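Long-range contacts in 3-oxoacyl-[acyl-carrier-protein] synthase 3 (Pseudomonas aeruginosa, PDB 2X3E), which probably catalyses the first condensation of bacterial fatty acid synthesis, joining an acetyl group from acetyl-CoA to malonyl-ACP to give 3-oxobutanoyl-ACP: residues Val7-Gly12 with Ala66-Glu71; Glu172-Leu177 with Ala320-Lys325; Ser133-Gly138 with Ala163-Ala168; Asp74-Ala79 with Val101-Phe106. The protein carries 1 engineered substitution. All blocks are in the same frame, centred on the assembly; numbering follows the deposited sequence.

Contact 1 of 4, residues Val7-Gly12 with Ala66-Glu71; sequences VVCGLG and ASAGLE
Ser67, in the last turn of its helix, reaches the edge of strand 7-12 at Leu11. Its CB lies 3.2 Å from Leu11 O, against the peptide that follows. One bond further, OG is held anti to the backbone N (chi1 173°), which sets it in front of the preceding peptide: Leu11 N donates to Ser67 OG over 3.1 Å, nearly straight at 170°. The same hydroxyl also hydrogen-bonds to Val327 O near the C terminus, so two backbone groups fix its rotation. Next to it, Ala68 CB sits over Gly10, 3.9 Å from Gly10 CA, a close approach of methyl to backbone. The Ala68 CA-H points at Cys9 O (3.3 Å), and Cys9 SG brushes Ala68 CB at 4.2 Å. A water donates to Ser67 O at 2.7 Å and more weakly to Cys9 O. Gly69 then ends the helix in a Schellman motif, its positive phi turning the chain so that Leu70 CD1 comes near Cys9 SG. Helix 53-68 thus ends against a classic beta bulge, where Cys9 and Gly10 both face Val165 of strand 160-169, while Leu11 turns away toward helix 285-295.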
loop_
_atom_site.group_PDB
_atom_site.type_symbol
_atom_site.label_atom_id
_atom_site.label_comp_id
_atom_site.label_asym_id
_atom_site.label_seq_id
_atom_site.Cartn_x
_atom_site.Cartn_y
_atom_site.Cartn_z
ATOM N N VAL A 7 -3.606 20.178 -0.254
ATOM C CA VAL A 7 -4.764 20.828 0.346
ATOM C C VAL A 7 -6.038 19.995 0.198
ATOM O O VAL A 7 -6.408 19.597 -0.904
ATOM C CB VAL A 7 -4.995 22.211 -0.300
ATOM C CG1 VAL A 7 -6.288 22.824 0.204
ATOM C CG2 VAL A 7 -3.811 23.131 -0.027
ATOM N N VAL A 8 -6.719 19.747 1.313
ATOM C CA VAL A 8 -8.022 19.073 1.279
ATOM C C VAL A 8 -9.037 20.001 0.607
ATOM O O VAL A 8 -9.161 21.164 0.984
ATOM C CB VAL A 8 -8.521 18.707 2.702
ATOM C CG1 VAL A 8 -9.928 18.117 2.649
ATOM C CG2 VAL A 8 -7.562 17.726 3.372
ATOM N N CYS A 9 -9.760 19.485 -0.386
ATOM C CA CYS A 9 -10.752 20.288 -1.108
ATOM C C CYS A 9 -12.062 19.557 -1.423
ATOM O O CYS A 9 -12.931 20.125 -2.066
ATOM C CB CYS A 9 -10.136 20.866 -2.391
ATOM S SG CYS A 9 -9.552 19.658 -3.590
ATOM N N GLY A 10 -12.222 18.327 -0.931
ATOM C CA GLY A 10 -13.440 17.550 -1.169
ATOM C C GLY A 10 -13.582 16.408 -0.184
ATOM O O GLY A 10 -12.585 15.852 0.274
ATOM N N LEU A 11 -14.829 16.078 0.157
ATOM C CA LEU A 11 -15.133 14.984 1.081
ATOM C C LEU A 11 -16.365 14.247 0.584
ATOM O O LEU A 11 -17.326 14.865 0.131
ATOM C CB LEU A 11 -15.381 15.523 2.497
ATOM C CG LEU A 11 -15.737 14.517 3.600
ATOM C CD1 LEU A 11 -14.546 13.662 3.971
ATOM C CD2 LEU A 11 -16.274 15.240 4.827
ATOM N N GLY A 12 -16.325 12.924 0.667
ATOM C CA GLY A 12 -17.479 12.091 0.354
ATOM C C GLY A 12 -17.400 10.796 1.128
ATOM O O GLY A 12 -16.356 10.455 1.683
ATOM N N ALA A 66 -17.567 15.149 -6.623
ATOM C CA ALA A 66 -18.660 16.116 -6.704
ATOM C C ALA A 66 -18.452 17.238 -5.695
ATOM O O ALA A 66 -18.594 18.406 -6.036
ATOM C CB ALA A 66 -20.014 15.428 -6.474
ATOM N N SER A 67 -18.102 16.875 -4.461
ATOM C CA SER A 67 -17.802 17.849 -3.399
ATOM C C SER A 67 -16.675 18.821 -3.793
ATOM O O SER A 67 -16.779 20.025 -3.574
ATOM C CB SER A 67 -17.423 17.102 -2.111
ATOM O OG SER A 67 -16.968 17.982 -1.096
ATOM N N ALA A 68 -15.608 18.287 -4.383
ATOM C CA ALA A 68 -14.458 19.100 -4.808
ATOM C C ALA A 68 -14.723 19.925 -6.077
ATOM O O ALA A 68 -13.959 20.845 -6.396
ATOM C CB ALA A 68 -13.249 18.210 -5.016
ATOM N N GLY A 69 -15.787 19.594 -6.805
ATOM C CA GLY A 69 -16.082 20.263 -8.071
ATOM C C GLY A 69 -15.067 19.896 -9.145
ATOM O O GLY A 69 -14.846 20.662 -10.080
ATOM N N LEU A 70 -14.452 18.723 -9.005
ATOM C CA LEU A 70 -13.462 18.235 -9.952
ATOM C C LEU A 70 -13.997 16.970 -10.605
ATOM O O LEU A 70 -14.672 16.180 -9.951
ATOM C CB LEU A 70 -12.150 17.910 -9.237
ATOM C CG LEU A 70 -11.418 19.052 -8.534
ATOM C CD1 LEU A 70 -10.183 18.498 -7.824
ATOM C CD2 LEU A 70 -11.028 20.157 -9.517
ATOM N N GLU A 71 -13.710 16.783 -11.891
ATOM C CA GLU A 71 -14.134 15.571 -12.583
ATOM C C GLU A 71 -12.963 14.645 -12.904
ATOM O O GLU A 71 -13.170 13.514 -13.336
ATOM C CB GLU A 71 -14.918 15.942 -13.835
ATOM C CG GLU A 71 -16.120 16.820 -13.509
ATOM C CD GLU A 71 -16.936 17.171 -14.719
ATOM O OE1 GLU A 71 -16.654 16.627 -15.811
ATOM O OE2 GLU A 71 -17.860 18.001 -14.580
HETATM O O HOH W 1 -16.017 21.309 -1.315
#

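Contact 2 of 4, residues Glu172-Leu177 with Ala320-Lys325; sequences EEEGAL and ALRWPK
Glu174 and Arg322 cross at about a right angle, the carboxylate and guanidinium planes 67° apart, so that aliphatic carbon rather than charge meets the flat cation. Glu174 CG lies 3.5 Å from Arg322 NH1, and Glu174 CA sits over one face of the guanidinium. Glu174 OE2 is 4.2 Å from Arg322 NH1 but well out of the guanidinium plane, with no N-H aimed at it; any attraction is one of charge alone. The carboxylate instead turns to Lys325. The lysine chain is extended up to a bend at its last torsion (chi4 62°), which brings NZ back to Glu174 OE1 for a 3.0 Å salt bridge, met on the syn side and 27° out of the carboxylate plane. Two waters brace the pair, one from OE1 to Lys325 N, the other from OE2 to NZ. Glu174 stands at the corner of a type II beta turn from Glu173 to Ala176, in the loop leading into strand 177-184, and the turn lies against the end of strand 315-322, which pairs antiparallel with strand 177-184 in the C-terminal half of the thiolase-like fold. Gly175, at positive phi, fills the third position of the turn; its CA packs 3.8 Å from Pro324 CG, and its N makes a weak, bent bond to Arg322 O (2.7 Å). A further water links Ala176 O to Arg322 N. Beyond it Leu321 CB lies 3.4 Å from Ala176 O, and Leu321 CD1 meets Leu177 CD2 at 4.3 Å, with Leu321 also resting on Met305 and Leu307 of strand 304-311.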
loop_
_atom_site.group_PDB
_atom_site.type_symbol
_atom_site.label_atom_id
_atom_site.label_comp_id
_atom_site.label_asym_id
_atom_site.label_seq_id
_atom_site.Cartn_x
_atom_site.Cartn_y
_atom_site.Cartn_z
ATOM N N GLU A 172 -0.268 28.145 3.301
ATOM C CA GLU A 172 -1.116 29.088 4.052
ATOM C C GLU A 172 -2.627 28.934 3.787
ATOM O O GLU A 172 -3.443 29.571 4.462
ATOM C CB GLU A 172 -0.667 30.531 3.797
ATOM C CG GLU A 172 -1.041 31.101 2.429
ATOM C CD GLU A 172 -0.275 32.373 2.090
ATOM O OE1 GLU A 172 0.326 32.989 3.005
ATOM O OE2 GLU A 172 -0.271 32.762 0.898
ATOM N N GLU A 173 -3.003 28.093 2.821
ATOM C CA GLU A 173 -4.422 27.846 2.529
ATOM C C GLU A 173 -5.064 26.966 3.591
ATOM O O GLU A 173 -4.461 25.993 4.037
ATOM C CB GLU A 173 -4.593 27.145 1.182
ATOM C CG GLU A 173 -4.241 27.983 -0.010
ATOM C CD GLU A 173 -4.603 27.293 -1.294
ATOM O OE1 GLU A 173 -3.726 26.619 -1.878
ATOM O OE2 GLU A 173 -5.780 27.397 -1.699
ATOM N N GLU A 174 -6.300 27.291 3.974
ATOM C CA GLU A 174 -7.091 26.374 4.783
ATOM C C GLU A 174 -7.096 25.030 4.080
ATOM O O GLU A 174 -7.262 24.972 2.859
ATOM C CB GLU A 174 -8.534 26.856 4.921
ATOM C CG GLU A 174 -8.706 28.078 5.791
ATOM C CD GLU A 174 -10.141 28.582 5.815
ATOM O OE1 GLU A 174 -10.974 28.103 5.012
ATOM O OE2 GLU A 174 -10.437 29.466 6.638
ATOM N N GLY A 175 -6.895 23.960 4.843
ATOM C CA GLY A 175 -6.962 22.600 4.307
ATOM C C GLY A 175 -5.616 21.997 3.971
ATOM O O GLY A 175 -5.524 20.801 3.705
ATOM N N ALA A 176 -4.571 22.820 3.967
ATOM C CA ALA A 176 -3.216 22.327 3.764
ATOM C C ALA A 176 -2.808 21.437 4.931
ATOM O O ALA A 176 -3.044 21.767 6.095
ATOM C CB ALA A 176 -2.237 23.478 3.611
ATOM N N LEU A 177 -2.198 20.305 4.613
ATOM C CA LEU A 177 -1.715 19.388 5.637
ATOM C C LEU A 177 -0.448 20.002 6.229
ATOM O O LEU A 177 0.532 20.192 5.518
ATOM C CB LEU A 177 -1.433 18.010 5.034
ATOM C CG LEU A 177 -2.572 17.351 4.257
ATOM C CD1 LEU A 177 -2.120 15.990 3.744
ATOM C CD2 LEU A 177 -3.837 17.228 5.091
ATOM N N ALA A 320 -2.022 17.486 11.382
ATOM C CA ALA A 320 -2.673 18.748 11.728
ATOM C C ALA A 320 -3.042 19.488 10.450
ATOM O O ALA A 320 -2.278 19.481 9.490
ATOM C CB ALA A 320 -1.748 19.614 12.571
ATOM N N LEU A 321 -4.208 20.123 10.453
ATOM C CA LEU A 321 -4.627 21.008 9.370
ATOM C C LEU A 321 -5.671 21.986 9.898
ATOM O O LEU A 321 -6.267 21.752 10.946
ATOM C CB LEU A 321 -5.209 20.203 8.199
ATOM C CG LEU A 321 -6.573 19.518 8.390
ATOM C CD1 LEU A 321 -7.152 19.079 7.036
ATOM C CD2 LEU A 321 -6.481 18.321 9.351
ATOM N N ARG A 322 -5.877 23.087 9.186
ATOM C CA ARG A 322 -7.041 23.930 9.437
ATOM C C ARG A 322 -8.124 23.490 8.469
ATOM O O ARG A 322 -7.851 23.276 7.290
ATOM C CB ARG A 322 -6.706 25.411 9.272
ATOM C CG ARG A 322 -5.769 25.940 10.367
ATOM C CD ARG A 322 -5.514 27.433 10.231
ATOM N NE ARG A 322 -5.004 27.764 8.899
ATOM C CZ ARG A 322 -5.555 28.635 8.048
ATOM N NH1 ARG A 322 -6.652 29.331 8.366
ATOM N NH2 ARG A 322 -4.989 28.831 6.864
ATOM N N TRP A 323 -9.342 23.314 8.974
ATOM C CA TRP A 323 -10.413 22.721 8.172
ATOM C C TRP A 323 -10.888 23.729 7.128
ATOM O O TRP A 323 -11.175 24.881 7.473
ATOM C CB TRP A 323 -11.583 22.270 9.059
ATOM C CG TRP A 323 -12.676 21.580 8.286
ATOM C CD1 TRP A 323 -13.924 22.055 8.028
ATOM C CD2 TRP A 323 -12.591 20.305 7.646
ATOM N NE1 TRP A 323 -14.631 21.149 7.277
ATOM C CE2 TRP A 323 -13.833 20.062 7.028
ATOM C CE3 TRP A 323 -11.584 19.344 7.537
ATOM C CZ2 TRP A 323 -14.097 18.895 6.309
ATOM C CZ3 TRP A 323 -11.849 18.178 6.821
ATOM C CH2 TRP A 323 -13.097 17.970 6.216
ATOM N N PRO A 324 -10.950 23.311 5.849
ATOM C CA PRO A 324 -11.356 24.214 4.786
ATOM C C PRO A 324 -12.865 24.247 4.604
ATOM O O PRO A 324 -13.588 23.463 5.225
ATOM C CB PRO A 324 -10.692 23.601 3.554
ATOM C CG PRO A 324 -10.734 22.141 3.816
ATOM C CD PRO A 324 -10.625 21.972 5.316
ATOM N N LYS A 325 -13.326 25.145 3.746
ATOM C CA LYS A 325 -14.743 25.229 3.405
ATOM C C LYS A 325 -15.084 24.119 2.415
ATOM O O LYS A 325 -14.711 24.192 1.241
ATOM C CB LYS A 325 -15.066 26.596 2.804
ATOM C CG LYS A 325 -14.750 27.768 3.735
ATOM C CD LYS A 325 -14.868 29.106 3.024
ATOM C CE LYS A 325 -14.471 30.258 3.939
ATOM N NZ LYS A 325 -13.043 30.167 4.381
HETATM O O HOH W 2 -2.924 26.440 6.341
HETATM O O HOH W 3 -11.458 26.815 2.327
HETATM O O HOH W 4 -12.378 30.916 7.296
HETATM O O HOH W 5 -4.361 23.915 6.867
#

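Contact 3 of 4, residues Ser133-Gly138 with Ala163-Ala168; sequences SALLVG and AVVLRA
Leu135 carries its CG beside the backbone N, but with chi1 drawn out to -89°, and this swing leans CD2 across to the neighbouring strand, where it meets Val165 CG2 at 3.7 Å. Val165 has CG1 anti to its own N (chi1 173°), which turns CG2 to the leucine and leaves CG1 near Ala134 O. On the same face Val137 CG2 touches Ala163 CB at 3.8 Å. The other face holds Ala134, Leu136, Val164 and Leu166, where Val164 CG2 comes within 4.0 Å of Leu136 CB.

Between these two faces the backbones pair antiparallel. Ala134 and Leu166 form one hydrogen-bonded pair, Leu136 and Val164 the next. In the first, Leu166 N reaches Ala134 O at 2.8 Å, whereas Ala134 N approaches Leu166 O more bent, at 148°. In the second, Leu136 N to Val164 O and Val164 N to Leu136 O are both 2.9 Å. At the non-hydrogen-bonded positions CA-H groups fill in, as with Ala163 CA, 3.2 Å from Leu136 O. Arg167 leads away from the partner strand: NH1 bonds to Ala168 O, lying in the guanidinium plane, and NH2 forms a salt bridge with Glu173.

Helix 53-68 covers the Leu135 and Val165 face, helix 114-127 the Leu136 and Leu166 face. An antiparallel pair inside a mixed five-stranded sheet, sandwiched between helices, is characteristic of the N-terminal half of the thiolase-like fold in FabH enzymes.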
loop_
_atom_site.group_PDB
_atom_site.type_symbol
_atom_site.label_atom_id
_atom_site.label_comp_id
_atom_site.label_asym_id
_atom_site.label_seq_id
_atom_site.Cartn_x
_atom_site.Cartn_y
_atom_site.Cartn_z
ATOM N N SER A 133 -3.327 16.483 -8.158
ATOM C CA SER A 133 -4.562 16.215 -7.426
ATOM C C SER A 133 -4.696 14.716 -7.191
ATOM O O SER A 133 -4.106 13.911 -7.914
ATOM C CB SER A 133 -5.769 16.727 -8.198
ATOM O OG SER A 133 -5.840 16.105 -9.470
ATOM N N ALA A 134 -5.474 14.348 -6.182
ATOM C CA ALA A 134 -5.594 12.951 -5.791
ATOM C C ALA A 134 -6.857 12.681 -5.008
ATOM O O ALA A 134 -7.349 13.541 -4.274
ATOM C CB ALA A 134 -4.400 12.537 -4.954
ATOM N N LEU A 135 -7.359 11.463 -5.174
ATOM C CA LEU A 135 -8.344 10.886 -4.281
ATOM C C LEU A 135 -7.631 9.969 -3.294
ATOM O O LEU A 135 -6.800 9.139 -3.689
ATOM C CB LEU A 135 -9.376 10.066 -5.069
ATOM C CG LEU A 135 -10.599 10.820 -5.590
ATOM C CD1 LEU A 135 -11.262 10.060 -6.736
ATOM C CD2 LEU A 135 -11.608 11.048 -4.449
ATOM N N LEU A 136 -7.956 10.123 -2.016
ATOM C CA LEU A 136 -7.597 9.146 -0.994
ATOM C C LEU A 136 -8.892 8.584 -0.427
ATOM O O LEU A 136 -9.739 9.341 0.047
ATOM C CB LEU A 136 -6.784 9.784 0.130
ATOM C CG LEU A 136 -6.542 8.885 1.350
ATOM C CD1 LEU A 136 -5.691 7.687 0.960
ATOM C CD2 LEU A 136 -5.886 9.693 2.473
ATOM N N VAL A 137 -9.050 7.264 -0.490
ATOM C CA VAL A 137 -10.221 6.604 0.075
ATOM C C VAL A 137 -9.795 5.686 1.209
ATOM O O VAL A 137 -9.017 4.755 0.995
ATOM C CB VAL A 137 -10.974 5.748 -0.967
ATOM C CG1 VAL A 137 -12.269 5.181 -0.361
ATOM C CG2 VAL A 137 -11.271 6.554 -2.231
ATOM N N GLY A 138 -10.275 5.983 2.411
ATOM C CA GLY A 138 -10.194 5.053 3.532
ATOM C C GLY A 138 -11.396 4.134 3.462
ATOM O O GLY A 138 -12.525 4.595 3.552
ATOM N N ALA A 163 -13.837 9.291 1.670
ATOM C CA ALA A 163 -12.862 9.766 0.699
ATOM C C ALA A 163 -12.670 11.272 0.774
ATOM O O ALA A 163 -13.613 12.023 1.071
ATOM C CB ALA A 163 -13.298 9.374 -0.697
ATOM N N VAL A 164 -11.437 11.696 0.518
ATOM C CA VAL A 164 -11.111 13.099 0.353
ATOM C C VAL A 164 -10.399 13.321 -0.975
ATOM O O VAL A 164 -9.735 12.418 -1.503
ATOM C CB VAL A 164 -10.215 13.642 1.501
ATOM C CG1 VAL A 164 -10.979 13.686 2.796
ATOM C CG2 VAL A 164 -8.934 12.809 1.649
ATOM N N VAL A 165 -10.570 14.527 -1.511
ATOM C CA VAL A 165 -9.807 15.008 -2.656
ATOM C C VAL A 165 -8.749 15.974 -2.127
ATOM O O VAL A 165 -9.056 16.849 -1.305
ATOM C CB VAL A 165 -10.706 15.739 -3.672
ATOM C CG1 VAL A 165 -9.870 16.398 -4.778
ATOM C CG2 VAL A 165 -11.735 14.772 -4.266
ATOM N N LEU A 166 -7.508 15.781 -2.574
ATOM C CA LEU A 166 -6.398 16.680 -2.269
ATOM C C LEU A 166 -5.940 17.343 -3.558
ATOM O O LEU A 166 -5.970 16.723 -4.622
ATOM C CB LEU A 166 -5.223 15.911 -1.667
ATOM C CG LEU A 166 -5.429 15.201 -0.333
ATOM C CD1 LEU A 166 -4.280 14.236 -0.072
ATOM C CD2 LEU A 166 -5.549 16.208 0.798
ATOM N N ARG A 167 -5.534 18.604 -3.470
ATOM C CA ARG A 167 -4.965 19.315 -4.620
ATOM C C ARG A 167 -3.682 20.026 -4.226
ATOM O O ARG A 167 -3.469 20.330 -3.058
ATOM C CB ARG A 167 -5.960 20.344 -5.172
ATOM C CG ARG A 167 -6.283 21.498 -4.223
ATOM C CD ARG A 167 -7.010 22.625 -4.948
ATOM N NE ARG A 167 -7.497 23.663 -4.041
ATOM C CZ ARG A 167 -6.746 24.596 -3.458
ATOM N NH1 ARG A 167 -5.428 24.644 -3.649
ATOM N NH2 ARG A 167 -7.324 25.488 -2.663
ATOM N N ALA A 168 -2.838 20.305 -5.212
ATOM C CA ALA A 168 -1.692 21.175 -5.002
ATOM C C ALA A 168 -2.175 22.559 -4.571
ATOM O O ALA A 168 -3.169 23.076 -5.091
ATOM C CB ALA A 168 -0.850 21.279 -6.280
#

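Contact 4 of 4, residues Asp74-Ala79 with Val101-Phe106; sequences DAVVLA and VGALAF
Leu104 N and Asp74 O, 3.1 Å apart, start a ladder of four backbone hydrogen bonds between the two segments. Val76 N gives to Leu104 O (2.8 Å) and Leu78 N to Phe106 O; the bond from Phe106 N to Val76 O is weak at 3.4 Å. Between them CA-H groups add contacts, the shortest from Ala105 CA to Val76 O at 3.1 Å. This is parallel pairing, the strands only 6° apart, and it closes a beta-alpha-beta unit whose crossover helix 91-97 packs on Val76, Leu78 and Ala105. The closer apolar contacts across the strands lie on the face of Ala75, Val77, Leu104 and Phe106. Phe106 has its CG between backbone N and carbonyl carbon (chi1 66°), which brings the ring alongside Val77, whose CG2 lies over its face in a CH-pi contact, 3.8 Å from the Phe106 ring centroid and offset toward the rim near CE2. Along the same face Ala75 CB meets Leu104 CD2, also at 3.8 Å, and helix 114-127 covers Val77 and Phe106. At the dimer interface Ala103 O and Ala105 N hydrogen-bond to Ser184 OG and Tyr117 OH of the second subunit.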
loop_
_atom_site.group_PDB
_atom_site.type_symbol
_atom_site.label_atom_id
_atom_site.label_comp_id
_atom_site.label_asym_id
_atom_site.label_seq_id
_atom_site.Cartn_x
_atom_site.Cartn_y
_atom_site.Cartn_z
ATOM N N ASP A 74 -5.279 13.063 -10.625
ATOM C CA ASP A 74 -4.119 12.366 -11.210
ATOM C C ASP A 74 -3.866 11.006 -10.574
ATOM O O ASP A 74 -3.216 10.150 -11.177
ATOM C CB ASP A 74 -2.850 13.219 -11.081
ATOM C CG ASP A 74 -2.863 14.442 -11.966
ATOM O OD1 ASP A 74 -3.341 14.351 -13.118
ATOM O OD2 ASP A 74 -2.372 15.503 -11.521
ATOM N N ALA A 75 -4.376 10.819 -9.356
ATOM C CA ALA A 75 -4.041 9.670 -8.530
ATOM C C ALA A 75 -5.246 9.198 -7.712
ATOM O O ALA A 75 -6.061 10.013 -7.261
ATOM C CB ALA A 75 -2.878 10.021 -7.594
ATOM N N VAL A 76 -5.351 7.882 -7.547
ATOM C CA VAL A 76 -6.374 7.271 -6.706
ATOM C C VAL A 76 -5.718 6.247 -5.784
ATOM O O VAL A 76 -5.200 5.235 -6.242
ATOM C CB VAL A 76 -7.473 6.563 -7.540
ATOM C CG1 VAL A 76 -8.503 5.935 -6.613
ATOM C CG2 VAL A 76 -8.136 7.545 -8.508
ATOM N N VAL A 77 -5.747 6.515 -4.482
ATOM C CA VAL A 77 -5.124 5.632 -3.498
ATOM C C VAL A 77 -6.172 5.139 -2.507
ATOM O O VAL A 77 -6.965 5.931 -2.001
ATOM C CB VAL A 77 -3.965 6.347 -2.778
ATOM C CG1 VAL A 77 -3.437 5.505 -1.606
ATOM C CG2 VAL A 77 -2.849 6.653 -3.775
ATOM N N LEU A 78 -6.209 3.821 -2.283
ATOM C CA LEU A 78 -7.068 3.236 -1.263
ATOM C C LEU A 78 -6.228 2.797 -0.080
ATOM O O LEU A 78 -5.266 2.027 -0.237
ATOM C CB LEU A 78 -7.850 2.024 -1.777
ATOM C CG LEU A 78 -8.743 2.082 -3.021
ATOM C CD1 LEU A 78 -9.871 1.051 -2.898
ATOM C CD2 LEU A 78 -9.292 3.475 -3.352
ATOM N N ALA A 79 -6.585 3.303 1.094
ATOM C CA ALA A 79 -6.060 2.801 2.360
ATOM C C ALA A 79 -7.020 1.713 2.830
ATOM O O ALA A 79 -8.153 2.020 3.210
ATOM C CB ALA A 79 -5.973 3.923 3.377
ATOM N N VAL A 101 -9.369 5.976 -15.694
ATOM C CA VAL A 101 -8.355 5.125 -16.310
ATOM C C VAL A 101 -7.122 5.970 -16.635
ATOM O O VAL A 101 -7.255 7.100 -17.087
ATOM C CB VAL A 101 -8.871 4.491 -17.614
ATOM C CG1 VAL A 101 -9.273 5.570 -18.617
ATOM C CG2 VAL A 101 -7.816 3.574 -18.219
ATOM N N GLY A 102 -5.938 5.420 -16.393
ATOM C CA GLY A 102 -4.688 6.142 -16.599
ATOM C C GLY A 102 -4.096 6.710 -15.324
ATOM O O GLY A 102 -2.896 6.973 -15.264
ATOM N N ALA A 103 -4.923 6.899 -14.299
ATOM C CA ALA A 103 -4.460 7.470 -13.040
ATOM C C ALA A 103 -3.469 6.550 -12.335
ATOM O O ALA A 103 -3.565 5.312 -12.424
ATOM C CB ALA A 103 -5.647 7.758 -12.117
ATOM N N LEU A 104 -2.511 7.178 -11.659
ATOM C CA LEU A 104 -1.656 6.522 -10.676
ATOM C C LEU A 104 -2.597 5.885 -9.647
ATOM O O LEU A 104 -3.449 6.573 -9.110
ATOM C CB LEU A 104 -0.775 7.605 -10.042
ATOM C CG LEU A 104 0.202 7.431 -8.890
ATOM C CD1 LEU A 104 0.981 8.748 -8.755
ATOM C CD2 LEU A 104 -0.487 7.071 -7.595
ATOM N N ALA A 105 -2.474 4.584 -9.391
ATOM C CA ALA A 105 -3.405 3.928 -8.465
ATOM C C ALA A 105 -2.756 2.781 -7.706
ATOM O O ALA A 105 -2.128 1.919 -8.314
ATOM C CB ALA A 105 -4.635 3.424 -9.227
ATOM N N PHE A 106 -2.905 2.788 -6.384
ATOM C CA PHE A 106 -2.401 1.703 -5.538
ATOM C C PHE A 106 -3.117 1.645 -4.193
ATOM O O PHE A 106 -3.770 2.610 -3.800
ATOM C CB PHE A 106 -0.874 1.834 -5.339
ATOM C CG PHE A 106 -0.437 3.059 -4.548
ATOM C CD1 PHE A 106 -0.317 3.008 -3.159
ATOM C CD2 PHE A 106 -0.096 4.245 -5.199
ATOM C CE1 PHE A 106 0.106 4.119 -2.431
ATOM C CE2 PHE A 106 0.335 5.357 -4.488
ATOM C CZ PHE A 106 0.432 5.302 -3.096
#

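How the contacts relate
From the N terminus, contact 1 closes the first loop, bringing the end of helix 53-68 back to strand 5-14. Contact 4 follows at once, spanning the short crossover from strand 75-79 to strand 104-109, and contact 3 closes the antiparallel return, by way of helix 151-156, from strand 133-140 to strand 160-169. Contact 2 spans the longest loop, joining the link after strand 160-169 to the end of the chain's last strand. All four lie in series; none nests or crosses. Contacts 1, 3 and 4 share the five-stranded sheet, while contact 2 belongs to the second sheet and meets the first through Val8 with Gly175 and the Arg167-Glu173 salt bridge.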